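Local coordinates for protein diaminopimelate decarboxylase (Helicobacter pylori, PDB 2QGH) that catalyses the pyridoxal-phosphate-dependent decarboxylation of diaminopimelate to L-lysine, the last step of bacterial lysine biosynthesis, at residues 79-84 / 102-107. Sequence-based numbering, arbitrary orientation.
Sequences HLESGA and PYRIVF
Arg-104 reaches back across the start of strand 83-86 and lays its guanidinium against Glu-81, where two neighbouring parallel strands of the eight-stranded alpha/beta barrel begin. Helix 89-97 links these strands in a beta-alpha-beta crossover. CG of Arg-104 sits beside its own backbone N (chi1 -64°), and the chain then runs extended from CG to NE, carrying the flat group over the turn that follows helix 71-79. Glu-81, with positive phi, is the C-prime residue of the Schellman motif ending that helix, and its carbonyl O lies 3.4 Å above one guanidinium face, off toward the rim. Tyr-103 CE1 covers the opposite face, centred over it, so the group is sandwiched. The carboxylate meets it obliquely, the two planes 58° apart, and the salt bridge is long: OE2 of Glu-81 to NH2 of Arg-104 is 3.6 Å. A water in the guanidinium plane accepts from Arg-104 NH1 at 3.0 Å and donates to Ser-82 O, giving the arginine a second, indirect hold on the turn.

Beyond this the backbones pair. Ala-84 N donates to Arg-104 O (2.8 Å), and Ala-84 O accepts from Val-106 N. On the sheet face turned to helix 89-97, Ala-84 CB packs against Ile-105 CG1 at 4.1 Å, with Ala-95 and Leu-96 of that helix covering the pair. The side chain of Val-106, by contrast, touches Glu-279 of the cofactor pocket and itself lies about 7 Å from the bound pyridoxal-5'-phosphate. Val-106 CG2 rests 3.5 Å from Ala-84 O.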
loop_
_atom_site.group_PDB
_atom_site.type_symbol
_atom_site.label_atom_id
_atom_site.label_comp_id
_atom_site.label_asym_id
_atom_site.label_seq_id
_atom_site.Cartn_x
_atom_site.Cartn_y
_atom_site.Cartn_z
ATOM N N HIS A 79 -4.228 -28.032 9.163
ATOM C CA HIS A 79 -4.891 -29.120 9.867
ATOM C C HIS A 79 -5.876 -29.809 8.933
ATOM O O HIS A 79 -6.273 -30.953 9.164
ATOM C CB HIS A 79 -5.611 -28.588 11.112
ATOM C CG HIS A 79 -6.230 -29.661 11.957
ATOM N ND1 HIS A 79 -7.568 -29.988 11.885
ATOM C CD2 HIS A 79 -5.684 -30.509 12.861
ATOM C CE1 HIS A 79 -7.819 -30.991 12.708
ATOM N NE2 HIS A 79 -6.692 -31.326 13.312
ATOM N N LEU A 80 -6.255 -29.104 7.873
ATOM C CA LEU A 80 -7.179 -29.620 6.878
ATOM C C LEU A 80 -6.365 -30.178 5.721
ATOM O O LEU A 80 -6.890 -30.438 4.641
ATOM C CB LEU A 80 -8.098 -28.502 6.382
ATOM C CG LEU A 80 -8.931 -27.810 7.472
ATOM C CD1 LEU A 80 -9.766 -26.704 6.864
ATOM C CD2 LEU A 80 -9.826 -28.819 8.156
ATOM N N GLU A 81 -5.071 -30.354 5.970
ATOM C CA GLU A 81 -4.132 -30.883 4.987
ATOM C C GLU A 81 -4.083 -30.063 3.717
ATOM O O GLU A 81 -3.946 -30.597 2.620
ATOM C CB GLU A 81 -4.466 -32.336 4.643
ATOM C CG GLU A 81 -4.249 -33.311 5.783
ATOM C CD GLU A 81 -4.154 -34.737 5.285
ATOM O OE1 GLU A 81 -5.088 -35.176 4.573
ATOM O OE2 GLU A 81 -3.146 -35.413 5.602
ATOM N N SER A 82 -4.181 -28.753 3.875
ATOM C CA SER A 82 -4.146 -27.852 2.741
ATOM C C SER A 82 -2.739 -27.691 2.190
ATOM O O SER A 82 -1.755 -27.978 2.869
ATOM C CB SER A 82 -4.675 -26.479 3.140
ATOM O OG SER A 82 -4.485 -25.560 2.085
ATOM N N GLY A 83 -2.666 -27.234 0.946
ATOM C CA GLY A 83 -1.389 -26.996 0.309
ATOM C C GLY A 83 -1.153 -25.504 0.370
ATOM O O GLY A 83 -1.907 -24.792 1.028
ATOM N N ALA A 84 -0.123 -25.019 -0.310
ATOM C CA ALA A 84 0.162 -23.588 -0.300
ATOM C C ALA A 84 0.769 -23.089 -1.600
ATOM O O ALA A 84 1.715 -23.674 -2.117
ATOM C CB ALA A 84 1.091 -23.251 0.863
ATOM N N PRO A 102 5.762 -29.590 3.056
ATOM C CA PRO A 102 6.558 -29.063 1.948
ATOM C C PRO A 102 6.129 -29.603 0.584
ATOM O O PRO A 102 6.136 -28.860 -0.407
ATOM C CB PRO A 102 7.991 -29.457 2.325
ATOM C CG PRO A 102 7.820 -30.567 3.328
ATOM C CD PRO A 102 6.625 -30.136 4.114
ATOM N N TYR A 103 5.735 -30.876 0.532
ATOM C CA TYR A 103 5.314 -31.485 -0.730
ATOM C C TYR A 103 3.949 -31.003 -1.233
ATOM O O TYR A 103 3.443 -31.498 -2.241
ATOM C CB TYR A 103 5.360 -33.029 -0.648
ATOM C CG TYR A 103 4.701 -33.662 0.566
ATOM C CD1 TYR A 103 3.315 -33.747 0.676
ATOM C CD2 TYR A 103 5.475 -34.181 1.610
ATOM C CE1 TYR A 103 2.708 -34.334 1.800
ATOM C CE2 TYR A 103 4.882 -34.769 2.739
ATOM C CZ TYR A 103 3.499 -34.841 2.826
ATOM O OH TYR A 103 2.911 -35.414 3.942
ATOM N N ARG A 104 3.359 -30.037 -0.532
ATOM C CA ARG A 104 2.086 -29.460 -0.947
ATOM C C ARG A 104 2.295 -27.966 -1.206
ATOM O O ARG A 104 1.338 -27.201 -1.330
ATOM C CB ARG A 104 1.007 -29.635 0.132
ATOM C CG ARG A 104 0.630 -31.073 0.438
ATOM C CD ARG A 104 -0.812 -31.182 0.911
ATOM N NE ARG A 104 -1.138 -32.560 1.275
ATOM C CZ ARG A 104 -1.034 -33.067 2.501
ATOM N NH1 ARG A 104 -0.620 -32.315 3.514
ATOM N NH2 ARG A 104 -1.324 -34.341 2.712
ATOM N N ILE A 105 3.559 -27.560 -1.281
ATOM C CA ILE A 105 3.923 -26.165 -1.514
ATOM C C ILE A 105 4.402 -25.930 -2.939
ATOM O O ILE A 105 5.329 -26.586 -3.409
ATOM C CB ILE A 105 5.049 -25.714 -0.540
ATOM C CG1 ILE A 105 4.489 -25.599 0.880
ATOM C CG2 ILE A 105 5.643 -24.361 -0.981
ATOM C CD1 ILE A 105 5.547 -25.299 1.925
ATOM N N VAL A 106 3.767 -24.991 -3.625
ATOM C CA VAL A 106 4.167 -24.660 -4.983
ATOM C C VAL A 106 4.654 -23.210 -4.967
ATOM O O VAL A 106 4.072 -22.353 -4.307
ATOM C CB VAL A 106 3.002 -24.862 -5.982
ATOM C CG1 VAL A 106 2.628 -26.328 -6.027
ATOM C CG2 VAL A 106 1.801 -24.034 -5.576
ATOM N N PHE A 107 5.734 -22.952 -5.697
ATOM C CA PHE A 107 6.368 -21.635 -5.730
ATOM C C PHE A 107 6.294 -20.967 -7.101
ATOM O O PHE A 107 6.955 -21.393 -8.046
ATOM C CB PHE A 107 7.827 -21.820 -5.289
ATOM C CG PHE A 107 8.598 -20.547 -5.084
ATOM C CD1 PHE A 107 7.974 -19.298 -5.106
ATOM C CD2 PHE A 107 9.968 -20.608 -4.839
ATOM C CE1 PHE A 107 8.703 -18.132 -4.885
ATOM C CE2 PHE A 107 10.710 -19.447 -4.615
ATOM C CZ PHE A 107 10.070 -18.201 -4.640
HETATM O O HOH W 1 0.010 -29.448 4.188
#